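Local atomic coordinates of acetyl-CoA C-acetyltransferase (Syntrophomonas wolfei subsp. wolfei, PDB entry 7N7Z), a protein that probably condenses two acetyl-CoA molecules into acetoacetyl-CoA and free CoA, or runs the reverse cleavage, as a thiolase acting through an acyl-thioester intermediate. Residues G109-D112 / I113-V116; V119-M122 / S123-P126; F262-K265 / K266-E269; E341-F344 / S345-N348; G364-I367 / I368-Y372. One frame throughout, in Å; residues are numbered along the deposited sequence.

Interaction 1. Residues G109-D112 / I113-V116; sequences GKTD and ISLV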
loop_
_atom_site.group_PDB
_atom_site.type_symbol
_atom_site.label_atom_id
_atom_site.label_comp_id
_atom_site.label_asym_id
_atom_site.label_seq_id
_atom_site.Cartn_x
_atom_site.Cartn_y
_atom_site.Cartn_z
ATOM N N GLY B 109 -34.275 -23.734 -21.895
ATOM C CA GLY B 109 -34.228 -25.057 -21.313
ATOM C C GLY B 109 -32.903 -25.442 -20.695
ATOM O O GLY B 109 -32.759 -26.586 -20.244
ATOM N N LYS B 110 -31.927 -24.530 -20.656
ATOM C CA LYS B 110 -30.631 -24.858 -20.072
ATOM C C LYS B 110 -30.729 -25.052 -18.565
ATOM O O LYS B 110 -29.949 -25.816 -17.986
ATOM C CB LYS B 110 -29.616 -23.763 -20.400
ATOM C CG LYS B 110 -29.427 -23.520 -21.891
ATOM C CD LYS B 110 -28.460 -24.523 -22.512
ATOM C CE LYS B 110 -27.770 -23.952 -23.745
ATOM N NZ LYS B 110 -26.982 -22.721 -23.443
ATOM N N THR B 111 -31.668 -24.370 -17.917
ATOM C CA THR B 111 -31.914 -24.542 -16.495
ATOM C C THR B 111 -33.410 -24.437 -16.239
ATOM O O THR B 111 -34.151 -23.818 -17.007
ATOM C CB THR B 111 -31.170 -23.499 -15.648
ATOM O OG1 THR B 111 -31.617 -22.186 -16.005
ATOM C CG2 THR B 111 -29.665 -23.600 -15.861
ATOM N N ASP B 112 -33.849 -25.057 -15.146
ATOM C CA ASP B 112 -35.231 -24.954 -14.696
ATOM C C ASP B 112 -35.402 -23.984 -13.538
ATOM O O ASP B 112 -36.435 -23.311 -13.452
ATOM C CB ASP B 112 -35.754 -26.332 -14.278
ATOM C CG ASP B 112 -35.626 -27.361 -15.384
ATOM O OD1 ASP B 112 -35.689 -26.966 -16.567
ATOM O OD2 ASP B 112 -35.463 -28.561 -15.074
ATOM N N ILE B 113 -34.410 -23.892 -12.654
ATOM C CA ILE B 113 -34.440 -22.999 -11.503
ATOM C C ILE B 113 -33.097 -22.290 -11.432
ATOM O O ILE B 113 -32.047 -22.941 -11.429
ATOM C CB ILE B 113 -34.716 -23.759 -10.190
ATOM C CG1 ILE B 113 -35.854 -24.766 -10.383
ATOM C CG2 ILE B 113 -35.033 -22.776 -9.067
ATOM C CD1 ILE B 113 -36.153 -25.598 -9.155
ATOM N N SER B 114 -33.130 -20.959 -11.374
ATOM C CA SER B 114 -31.919 -20.152 -11.330
ATOM C C SER B 114 -32.010 -19.163 -10.179
ATOM O O SER B 114 -33.026 -18.479 -10.020
ATOM C CB SER B 114 -31.704 -19.402 -12.649
ATOM O OG SER B 114 -31.294 -20.285 -13.679
ATOM N N LEU B 115 -30.950 -19.095 -9.381
ATOM C CA LEU B 115 -30.828 -18.091 -8.335
ATOM C C LEU B 115 -30.060 -16.897 -8.886
ATOM O O LEU B 115 -29.029 -17.067 -9.544
ATOM C CB LEU B 115 -30.114 -18.669 -7.114
ATOM C CG LEU B 115 -29.735 -17.673 -6.016
ATOM C CD1 LEU B 115 -30.966 -16.945 -5.494
ATOM C CD2 LEU B 115 -29.008 -18.378 -4.882
ATOM N N VAL B 116 -30.571 -15.697 -8.635
ATOM C CA VAL B 116 -29.900 -14.461 -9.021
ATOM C C VAL B 116 -29.631 -13.665 -7.752
ATOM O O VAL B 116 -30.564 -13.356 -7.000
ATOM C CB VAL B 116 -30.727 -13.637 -10.018
ATOM C CG1 VAL B 116 -30.016 -12.328 -10.344
ATOM C CG2 VAL B 116 -30.984 -14.436 -11.283
#
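T111 and S114 meet through their hydroxyls at the point where the loop after helix 94-107 runs into strand 113-121. The T111 side chain is the one to follow. Its CB lies 3.8 Å from S114 OG, and the touching is left to the hydroxyl it carries. With chi1 at 61°, T111 OG1 sits between the backbone N and the carbonyl carbon and is aimed up the chain; it donates to S114 OG at 3.0 Å. The methyl CG2 is set anti to the carbonyl carbon and leaves this bond to the oxygen alone. S114 OG is held beside its own backbone N, with chi1 at -73°, and it has a second partner in OE2 of E54, on the adjoining strand 54-58. Thus the serine oxygen links the loop hydroxyl to a carboxylate. With an alanine here, T111 OG1 and the E54 carboxylate would probably both lose their shared mate, and the threonine hydroxyl would be left to turn. Between the two hydroxyls the backbone is pinned as well: OD2 of D53 accepts from both D112 N and I113 N. I113 turns its chain to other company, packing against V47, I51 and I52 and, on strand 254-264, against V261 and M263. The whole is the loop-to-strand end of a beta-alpha-beta crossover, in which helix 94-107 carries the chain from strand 84-89, over strand 54-58, to the parallel strand 113-121 in the N-terminal half of the thiolase fold.

Interaction 2. Residues V119-M122 / S123-P126; sequences VESM and SNIP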
loop_
_atom_site.group_PDB
_atom_site.type_symbol
_atom_site.label_atom_id
_atom_site.label_comp_id
_atom_site.label_asym_id
_atom_site.label_seq_id
_atom_site.Cartn_x
_atom_site.Cartn_y
_atom_site.Cartn_z
ATOM N N VAL B 119 -25.446 -7.682 -5.333
ATOM C CA VAL B 119 -24.892 -7.166 -4.089
ATOM C C VAL B 119 -23.850 -6.102 -4.393
ATOM O O VAL B 119 -23.157 -6.150 -5.415
ATOM C CB VAL B 119 -24.276 -8.298 -3.233
ATOM C CG1 VAL B 119 -23.086 -8.925 -3.951
ATOM C CG2 VAL B 119 -23.860 -7.760 -1.872
ATOM N N GLU B 120 -23.745 -5.136 -3.484
ATOM C CA GLU B 120 -22.664 -4.157 -3.512
ATOM C C GLU B 120 -22.448 -3.675 -2.086
ATOM O O GLU B 120 -23.334 -3.039 -1.507
ATOM C CB GLU B 120 -22.986 -2.990 -4.439
ATOM C CG GLU B 120 -21.754 -2.236 -4.919
ATOM C CD GLU B 120 -20.839 -3.099 -5.761
ATOM O OE1 GLU B 120 -21.306 -3.618 -6.794
ATOM O OE2 GLU B 120 -19.658 -3.263 -5.389
ATOM N N SER B 121 -21.288 -3.989 -1.518
ATOM C CA SER B 121 -20.881 -3.488 -0.208
ATOM C C SER B 121 -19.815 -2.428 -0.461
ATOM O O SER B 121 -18.613 -2.681 -0.352
ATOM C CB SER B 121 -20.372 -4.618 0.685
ATOM O OG SER B 121 -19.741 -4.102 1.846
ATOM N N MET B 122 -20.269 -1.223 -0.817
ATOM C CA MET B 122 -19.341 -0.160 -1.181
ATOM C C MET B 122 -18.527 0.319 0.012
ATOM O O MET B 122 -17.449 0.893 -0.180
ATOM C CB MET B 122 -20.093 1.019 -1.816
ATOM C CG MET B 122 -21.295 0.615 -2.670
ATOM S SD MET B 122 -22.229 1.999 -3.359
ATOM C CE MET B 122 -21.000 2.789 -4.391
ATOM N N SER B 123 -19.010 0.085 1.233
ATOM C CA SER B 123 -18.231 0.413 2.419
ATOM C C SER B 123 -16.976 -0.441 2.540
ATOM O O SER B 123 -16.026 -0.030 3.216
ATOM C CB SER B 123 -19.088 0.237 3.674
ATOM O OG SER B 123 -20.282 0.997 3.593
ATOM N N ASN B 124 -16.950 -1.615 1.904
ATOM C CA ASN B 124 -15.833 -2.547 2.024
ATOM C C ASN B 124 -15.114 -2.769 0.697
ATOM O O ASN B 124 -14.437 -3.788 0.526
ATOM C CB ASN B 124 -16.320 -3.883 2.591
ATOM C CG ASN B 124 -16.630 -3.808 4.073
ATOM O OD1 ASN B 124 -15.724 -3.732 4.905
ATOM N ND2 ASN B 124 -17.915 -3.827 4.411
ATOM N N ILE B 125 -15.243 -1.843 -0.244
ATOM C CA ILE B 125 -14.428 -1.918 -1.463
ATOM C C ILE B 125 -12.981 -1.596 -1.102
ATOM O O ILE B 125 -12.723 -0.572 -0.445
ATOM C CB ILE B 125 -14.963 -0.953 -2.524
ATOM C CG1 ILE B 125 -16.344 -1.405 -3.007
ATOM C CG2 ILE B 125 -14.003 -0.871 -3.703
ATOM C CD1 ILE B 125 -17.079 -0.364 -3.831
ATOM N N PRO B 126 -12.012 -2.426 -1.482
ATOM C CA PRO B 126 -10.623 -2.155 -1.097
ATOM C C PRO B 126 -10.025 -1.022 -1.916
ATOM O O PRO B 126 -10.634 -0.477 -2.840
ATOM C CB PRO B 126 -9.908 -3.482 -1.372
ATOM C CG PRO B 126 -10.727 -4.141 -2.434
ATOM C CD PRO B 126 -12.146 -3.691 -2.229
#
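S121 and N124 bracket a single turn of 3-10 type, with M122 and S123 at its corners, where the chain leaves strand 113-121. N124 N donates to S121 O at 3.0 Å, reaching it from above the carbonyl plane, 53° out of it. A second bond doubles the first: N124 ND2 gives a nearly straight hydrogen bond to S121 OG, 3.2 Å long, and the serine oxygen lies in the plane of the amide. S121 OG stands anti to its backbone N, chi1 169°, which swings it to the asparagine's side of the turn. ND2 also binds A26 O, so the amide nitrogen has two acceptors. Replacing this serine by a glycine is likely to leave the asparagine amide without its in-plane acceptor, held on that nitrogen by A26 O and freer to turn. Past the turn, I125 folds back, laying CD1 3.5 Å from M122 CA and 3.9 Å from M122 CB. The M122 side chain lies about 6 Å from that of H358, a predicted catalytic base. Helix 146-152 covers M122 and I125 through M147, A30 of helix 30-45 touches S121, and R133 of the second subunit binds I125 O.

Interaction 3. Residues F262-K265 / K266-E269; sequences FMSK and KKCE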
loop_
_atom_site.group_PDB
_atom_site.type_symbol
_atom_site.label_atom_id
_atom_site.label_comp_id
_atom_site.label_asym_id
_atom_site.label_seq_id
_atom_site.Cartn_x
_atom_site.Cartn_y
_atom_site.Cartn_z
ATOM N N PHE B 262 -35.799 -17.582 -9.859
ATOM C CA PHE B 262 -36.526 -17.626 -11.117
ATOM C C PHE B 262 -36.776 -19.074 -11.517
ATOM O O PHE B 262 -36.022 -19.979 -11.147
ATOM C CB PHE B 262 -35.755 -16.898 -12.221
ATOM C CG PHE B 262 -35.549 -15.436 -11.944
ATOM C CD1 PHE B 262 -34.447 -15.002 -11.228
ATOM C CD2 PHE B 262 -36.462 -14.497 -12.390
ATOM C CE1 PHE B 262 -34.256 -13.659 -10.966
ATOM C CE2 PHE B 262 -36.278 -13.151 -12.130
ATOM C CZ PHE B 262 -35.173 -12.733 -11.417
ATOM N N MET B 263 -37.849 -19.286 -12.278
ATOM C CA MET B 263 -38.247 -20.629 -12.663
ATOM C C MET B 263 -39.013 -20.588 -13.974
ATOM O O MET B 263 -39.687 -19.604 -14.289
ATOM C CB MET B 263 -39.131 -21.284 -11.597
ATOM C CG MET B 263 -38.377 -21.829 -10.410
ATOM S SD MET B 263 -39.471 -22.670 -9.252
ATOM C CE MET B 263 -38.674 -22.251 -7.704
ATOM N N SER B 264 -38.907 -21.676 -14.731
ATOM C CA SER B 264 -39.839 -21.902 -15.822
ATOM C C SER B 264 -41.240 -22.078 -15.252
ATOM O O SER B 264 -41.423 -22.667 -14.182
ATOM C CB SER B 264 -39.432 -23.136 -16.627
ATOM O OG SER B 264 -39.656 -24.322 -15.885
ATOM N N LYS B 265 -42.233 -21.540 -15.963
ATOM C CA LYS B 265 -43.616 -21.662 -15.516
ATOM C C LYS B 265 -43.970 -23.110 -15.200
ATOM O O LYS B 265 -44.663 -23.389 -14.215
ATOM C CB LYS B 265 -44.555 -21.107 -16.588
ATOM C CG LYS B 265 -45.863 -20.532 -16.060
ATOM C CD LYS B 265 -46.761 -20.098 -17.213
ATOM C CE LYS B 265 -48.137 -19.666 -16.735
ATOM N NZ LYS B 265 -48.152 -18.240 -16.293
ATOM N N LYS B 266 -43.494 -24.046 -16.022
ATOM C CA LYS B 266 -43.865 -25.445 -15.851
ATOM C C LYS B 266 -43.137 -26.098 -14.683
ATOM O O LYS B 266 -43.677 -27.023 -14.067
ATOM C CB LYS B 266 -43.592 -26.212 -17.145
ATOM C CG LYS B 266 -44.494 -25.792 -18.299
ATOM C CD LYS B 266 -43.996 -26.337 -19.633
ATOM C CE LYS B 266 -45.115 -27.001 -20.427
ATOM N NZ LYS B 266 -44.599 -28.039 -21.365
ATOM N N LYS B 267 -41.923 -25.644 -14.363
ATOM C CA LYS B 267 -41.233 -26.181 -13.194
ATOM C C LYS B 267 -41.880 -25.689 -11.905
ATOM O O LYS B 267 -41.969 -26.435 -10.923
ATOM C CB LYS B 267 -39.754 -25.798 -13.229
ATOM C CG LYS B 267 -38.921 -26.420 -12.110
ATOM C CD LYS B 267 -38.757 -27.929 -12.286
ATOM C CE LYS B 267 -38.093 -28.563 -11.071
ATOM N NZ LYS B 267 -37.817 -30.014 -11.273
ATOM N N CYS B 268 -42.331 -24.433 -11.888
ATOM C CA CYS B 268 -43.029 -23.920 -10.714
ATOM C C CYS B 268 -44.318 -24.693 -10.467
ATOM O O CYS B 268 -44.679 -24.965 -9.315
ATOM C CB CYS B 268 -43.321 -22.430 -10.891
ATOM S SG CYS B 268 -44.170 -21.680 -9.488
ATOM N N GLU B 269 -45.023 -25.063 -11.538
ATOM C CA GLU B 269 -46.252 -25.836 -11.385
ATOM C C GLU B 269 -45.959 -27.244 -10.886
ATOM O O GLU B 269 -46.699 -27.781 -10.053
ATOM C CB GLU B 269 -47.003 -25.887 -12.716
ATOM C CG GLU B 269 -47.444 -24.524 -13.235
ATOM C CD GLU B 269 -47.658 -24.507 -14.740
ATOM O OE1 GLU B 269 -47.354 -25.523 -15.400
ATOM O OE2 GLU B 269 -48.129 -23.475 -15.263
#
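M263 starts the contact near the end of strand 254-264, its sulfur reaching over to the first turn of helix 265-270: SD lies 4.0 Å from C268 CA and 4.2 Å from C268 CB, an apolar touch that lays the thioether alongside the helix. S264 comes next and is the N-cap. Its chi1 of 71° lodges OG between the backbone N and the carbonyl carbon, facing the open end of the helix, and there it accepts from K267 N at 3.0 Å. K267 CB presses equally close on the same oxygen. S264 O takes the first full helical bond, from C268 N, at 3.0 Å and nearly along the C=O axis. The cap thus satisfies a first-turn amide, that of K267, for which no earlier helical carbonyl is at hand and which otherwise makes a weak bond to S264 O. K265 follows as the first helical residue, its O accepting from E269 N at 3.2 Å. Its side chain runs out extended as far as CE and crosses that of E269, with CG 3.8 Å from OE2, yet NZ stays 5.3 Å from that oxygen, so any attraction between the opposite charges would act at a distance. NZ also forms a long, weak ion pair with D402. Around this corner, V11 of strand 8-20 and L273 cover M263 and C268, I106 of helix 94-107 touches S264, and I113 of the adjoining strand 113-121 meets M263 and K267.

Interaction 4. Residues E341-F344 / S345-N348; sequences ELDF and SKTN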
loop_
_atom_site.group_PDB
_atom_site.type_symbol
_atom_site.label_atom_id
_atom_site.label_comp_id
_atom_site.label_asym_id
_atom_site.label_seq_id
_atom_site.Cartn_x
_atom_site.Cartn_y
_atom_site.Cartn_z
ATOM N N GLU B 341 -45.063 10.810 -21.711
ATOM C CA GLU B 341 -45.107 11.767 -20.607
ATOM C C GLU B 341 -44.940 10.952 -19.329
ATOM O O GLU B 341 -45.881 10.293 -18.875
ATOM C CB GLU B 341 -46.414 12.552 -20.601
ATOM C CG GLU B 341 -46.547 13.623 -21.683
ATOM C CD GLU B 341 -45.415 14.635 -21.676
ATOM O OE1 GLU B 341 -44.261 14.252 -21.962
ATOM O OE2 GLU B 341 -45.681 15.822 -21.388
ATOM N N LEU B 342 -43.737 10.983 -18.756
ATOM C CA LEU B 342 -43.437 10.161 -17.590
ATOM C C LEU B 342 -44.507 10.335 -16.523
ATOM O O LEU B 342 -44.753 11.448 -16.048
ATOM C CB LEU B 342 -42.060 10.521 -17.024
ATOM C CG LEU B 342 -41.549 9.582 -15.924
ATOM C CD1 LEU B 342 -41.463 8.152 -16.434
ATOM C CD2 LEU B 342 -40.198 10.031 -15.388
ATOM N N ASP B 343 -45.145 9.226 -16.152
ATOM C CA ASP B 343 -46.272 9.238 -15.221
ATOM C C ASP B 343 -45.723 9.157 -13.803
ATOM O O ASP B 343 -45.506 8.075 -13.256
ATOM C CB ASP B 343 -47.226 8.090 -15.524
ATOM C CG ASP B 343 -48.542 8.212 -14.781
ATOM O OD1 ASP B 343 -48.629 9.048 -13.857
ATOM O OD2 ASP B 343 -49.488 7.471 -15.121
ATOM N N PHE B 344 -45.495 10.326 -13.198
ATOM C CA PHE B 344 -44.991 10.371 -11.832
ATOM C C PHE B 344 -45.989 9.807 -10.829
ATOM O O PHE B 344 -45.589 9.428 -9.723
ATOM C CB PHE B 344 -44.631 11.808 -11.451
ATOM C CG PHE B 344 -43.305 12.261 -11.987
ATOM C CD1 PHE B 344 -42.124 11.811 -11.421
ATOM C CD2 PHE B 344 -43.239 13.136 -13.058
ATOM C CE1 PHE B 344 -40.901 12.226 -11.912
ATOM C CE2 PHE B 344 -42.019 13.556 -13.553
ATOM C CZ PHE B 344 -40.848 13.101 -12.980
ATOM N N SER B 345 -47.274 9.743 -11.186
ATOM C CA SER B 345 -48.279 9.157 -10.308
ATOM C C SER B 345 -48.210 7.637 -10.269
ATOM O O SER B 345 -48.867 7.027 -9.419
ATOM C CB SER B 345 -49.680 9.591 -10.749
ATOM O OG SER B 345 -50.189 8.734 -11.758
ATOM N N LYS B 346 -47.442 7.016 -11.161
ATOM C CA LYS B 346 -47.267 5.569 -11.198
ATOM C C LYS B 346 -45.793 5.219 -11.325
ATOM O O LYS B 346 -45.419 4.245 -11.988
ATOM C CB LYS B 346 -48.069 4.953 -12.342
ATOM C CG LYS B 346 -49.557 5.269 -12.293
ATOM C CD LYS B 346 -50.384 4.200 -12.996
ATOM C CE LYS B 346 -50.006 4.072 -14.465
ATOM N NZ LYS B 346 -51.205 3.916 -15.340
ATOM N N THR B 347 -44.930 6.009 -10.688
ATOM C CA THR B 347 -43.490 5.812 -10.786
ATOM C C THR B 347 -42.834 6.247 -9.485
ATOM O O THR B 347 -43.125 7.336 -8.980
ATOM C CB THR B 347 -42.901 6.605 -11.961
ATOM O OG1 THR B 347 -43.495 6.162 -13.187
ATOM C CG2 THR B 347 -41.387 6.423 -12.035
ATOM N N ASN B 348 -41.948 5.405 -8.957
ATOM C CA ASN B 348 -41.182 5.717 -7.756
ATOM C C ASN B 348 -42.074 6.333 -6.674
ATOM O O ASN B 348 -41.963 7.512 -6.358
ATOM C CB ASN B 348 -40.037 6.677 -8.095
ATOM C CG ASN B 348 -39.081 6.101 -9.119
ATOM O OD1 ASN B 348 -38.922 4.885 -9.217
ATOM N ND2 ASN B 348 -38.442 6.971 -9.890
#
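D343 O is gripped by two donors coming from opposite faces of its carbonyl plane: T347 OG1 at 2.8 Å and K346 N at 3.0 Å. The amide bond closes a type I beta turn over F344 and S345; the hydroxyl bond adds the next residue to the same anchor. T347 OG1 reaches it because chi1 of -61° sets the oxygen beside its own backbone N, facing back to the turn. The D343 side chain grips the turn separately from its backbone oxygen. CG is anti to the backbone N, chi1 -169°, which carries the group forward over the turn, where S345 OG donates to OD1 on its syn side at 2.6 Å, 25° out of the carboxylate plane. S345 N makes a weak bond to the same OD1, a loose Asx turn. OD2 faces K346, whose chain crosses it at a slant: CE of K346 is 3.5 Å off, while NZ stands 4.0 Å away in a long salt bridge, so the contact is as much with the aliphatic part as with the charge. Each carboxylate oxygen thus has its own neighbour, which is likely to limit rotation about chi2. The turn lies in the loop between helices 324-336 and 353-356. V331 of the first helix packs on L342 and F344, Y311 OH accepts a hydrogen bond from D343 N, and W317 of the edge strand 316-319 pairs through its backbone with K346 and N348.

Interaction 5. Residues G364-I367 / I368-Y372; sequences GLRI and IVSMY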
loop_
_atom_site.group_PDB
_atom_site.type_symbol
_atom_site.label_atom_id
_atom_site.label_comp_id
_atom_site.label_asym_id
_atom_site.label_seq_id
_atom_site.Cartn_x
_atom_site.Cartn_y
_atom_site.Cartn_z
ATOM N N GLY B 364 -29.817 -2.904 -9.717
ATOM C CA GLY B 364 -30.496 -3.441 -10.886
ATOM C C GLY B 364 -31.590 -4.427 -10.528
ATOM O O GLY B 364 -32.647 -4.455 -11.165
ATOM N N LEU B 365 -31.350 -5.252 -9.508
ATOM C CA LEU B 365 -32.358 -6.189 -9.029
ATOM C C LEU B 365 -33.186 -5.617 -7.889
ATOM O O LEU B 365 -34.330 -6.040 -7.692
ATOM C CB LEU B 365 -31.694 -7.491 -8.571
ATOM C CG LEU B 365 -32.638 -8.585 -8.067
ATOM C CD1 LEU B 365 -33.644 -8.974 -9.141
ATOM C CD2 LEU B 365 -31.844 -9.797 -7.608
ATOM N N ARG B 366 -32.632 -4.669 -7.131
ATOM C CA ARG B 366 -33.379 -4.059 -6.037
ATOM C C ARG B 366 -34.690 -3.466 -6.537
ATOM O O ARG B 366 -35.758 -3.715 -5.964
ATOM C CB ARG B 366 -32.528 -2.980 -5.361
ATOM C CG ARG B 366 -32.866 -2.738 -3.896
ATOM C CD ARG B 366 -34.048 -1.789 -3.734
ATOM N NE ARG B 366 -33.740 -0.446 -4.213
ATOM C CZ ARG B 366 -34.645 0.443 -4.601
ATOM N NH1 ARG B 366 -35.939 0.170 -4.579
ATOM N NH2 ARG B 366 -34.240 1.638 -5.022
ATOM N N ILE B 367 -34.629 -2.677 -7.612
ATOM C CA ILE B 367 -35.823 -2.001 -8.097
ATOM C C ILE B 367 -36.819 -2.981 -8.700
ATOM O O ILE B 367 -38.018 -2.684 -8.748
ATOM C CB ILE B 367 -35.441 -0.901 -9.107
ATOM C CG1 ILE B 367 -34.737 -1.491 -10.331
ATOM C CG2 ILE B 367 -34.546 0.139 -8.440
ATOM C CD1 ILE B 367 -34.580 -0.494 -11.464
ATOM N N ILE B 368 -36.361 -4.145 -9.163
ATOM C CA ILE B 368 -37.300 -5.185 -9.572
ATOM C C ILE B 368 -38.022 -5.744 -8.353
ATOM O O ILE B 368 -39.242 -5.940 -8.370
ATOM C CB ILE B 368 -36.573 -6.295 -10.350
ATOM C CG1 ILE B 368 -36.070 -5.784 -11.698
ATOM C CG2 ILE B 368 -37.496 -7.478 -10.573
ATOM C CD1 ILE B 368 -34.972 -6.644 -12.280
ATOM N N VAL B 369 -37.278 -6.009 -7.275
ATOM C CA VAL B 369 -37.892 -6.492 -6.041
ATOM C C VAL B 369 -38.908 -5.479 -5.528
ATOM O O VAL B 369 -40.050 -5.825 -5.204
ATOM C CB VAL B 369 -36.810 -6.783 -4.985
ATOM C CG1 VAL B 369 -37.442 -6.996 -3.616
ATOM C CG2 VAL B 369 -35.979 -7.991 -5.389
ATOM N N SER B 370 -38.504 -4.210 -5.443
ATOM C CA SER B 370 -39.408 -3.180 -4.941
ATOM C C SER B 370 -40.595 -2.989 -5.874
ATOM O O SER B 370 -41.724 -2.776 -5.415
ATOM C CB SER B 370 -38.651 -1.866 -4.758
ATOM O OG SER B 370 -37.696 -1.976 -3.719
ATOM N N MET B 371 -40.364 -3.066 -7.186
ATOM C CA MET B 371 -41.461 -2.956 -8.139
ATOM C C MET B 371 -42.553 -3.971 -7.827
ATOM O O MET B 371 -43.728 -3.614 -7.685
ATOM C CB MET B 371 -40.938 -3.152 -9.565
ATOM C CG MET B 371 -42.012 -3.073 -10.648
ATOM S SD MET B 371 -41.512 -3.889 -12.176
ATOM C CE MET B 371 -41.685 -5.601 -11.693
ATOM N N TYR B 372 -42.181 -5.248 -7.712
ATOM C CA TYR B 372 -43.177 -6.283 -7.458
ATOM C C TYR B 372 -43.973 -5.984 -6.193
ATOM O O TYR B 372 -45.209 -5.955 -6.213
ATOM C CB TYR B 372 -42.513 -7.654 -7.333
ATOM C CG TYR B 372 -43.396 -8.641 -6.600
ATOM C CD1 TYR B 372 -44.459 -9.259 -7.244
ATOM C CD2 TYR B 372 -43.184 -8.933 -5.258
ATOM C CE1 TYR B 372 -45.277 -10.150 -6.580
ATOM C CE2 TYR B 372 -44.001 -9.821 -4.583
ATOM C CZ TYR B 372 -45.045 -10.427 -5.250
ATOM O OH TYR B 372 -45.862 -11.313 -4.584
#
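R366 and S370 face each other one turn apart on helix 360-378, a buried alpha-helix of the C-terminal half, consistent with the central helical layer of the thiolase fold. The backbone bonds are the regular i to i+4 set: V369 N to L365 O at 3.0 Å, S370 N to R366 O at 2.8 Å, and M371 N to I367 O. Apolar packing runs along another side of the helix. L365 CD1 meets I368 CD1 at 4.1 Å, the two side chains crossing at about a right angle, and L365 CG lies 4.3 Å from V369 CG2. I368 CD1 also reaches to 3.4 Å from G364 O. On the neighbouring strands, I368 and V369 both meet M13 of strand 8-20, and I368 meets M277 of strand 277-285, while I367 touches E318 of strand 316-319. The polar side is carried by the arginine. Its chain folds at chi2 (-83°) and chi3 (-66°), bringing the guanidinium round toward S370, one turn further on. I367 CG2 covers one face, near the rim. S370 OG also binds E202 OE2, and E318 makes a long, weak ion pair with R366 NH1, which may partly offset the buried charge. The side-chain bond itself is R366 NH1 to S370 OG, 2.9 Å long, with the oxygen only 3° out of the guanidinium plane.

Overall arrangement
Interactions 1 and 3 are neighbours on adjacent antiparallel strands: S114 O probably accepts from F262 N at 2.9 Å, D112 O from S264 N at 3.2 Å, and V116 CG2 packs on F262 CE1. From the same strand 113-121, V116 O also touches L365 CD2 of interaction 5, joining the two halves of the chain. Interaction 2 closes the far end of that strand, its centre about 27 Å from that of interaction 1. Interactions 2 and 5 both approach the predicted catalytic residues: the M122 side chain is about 9 Å from that of C92, and G364 itself about 7 Å from the side chains of both H358 and C92. Interaction 4 lies away from those residues, its nearest atoms about 7 Å from interaction 5.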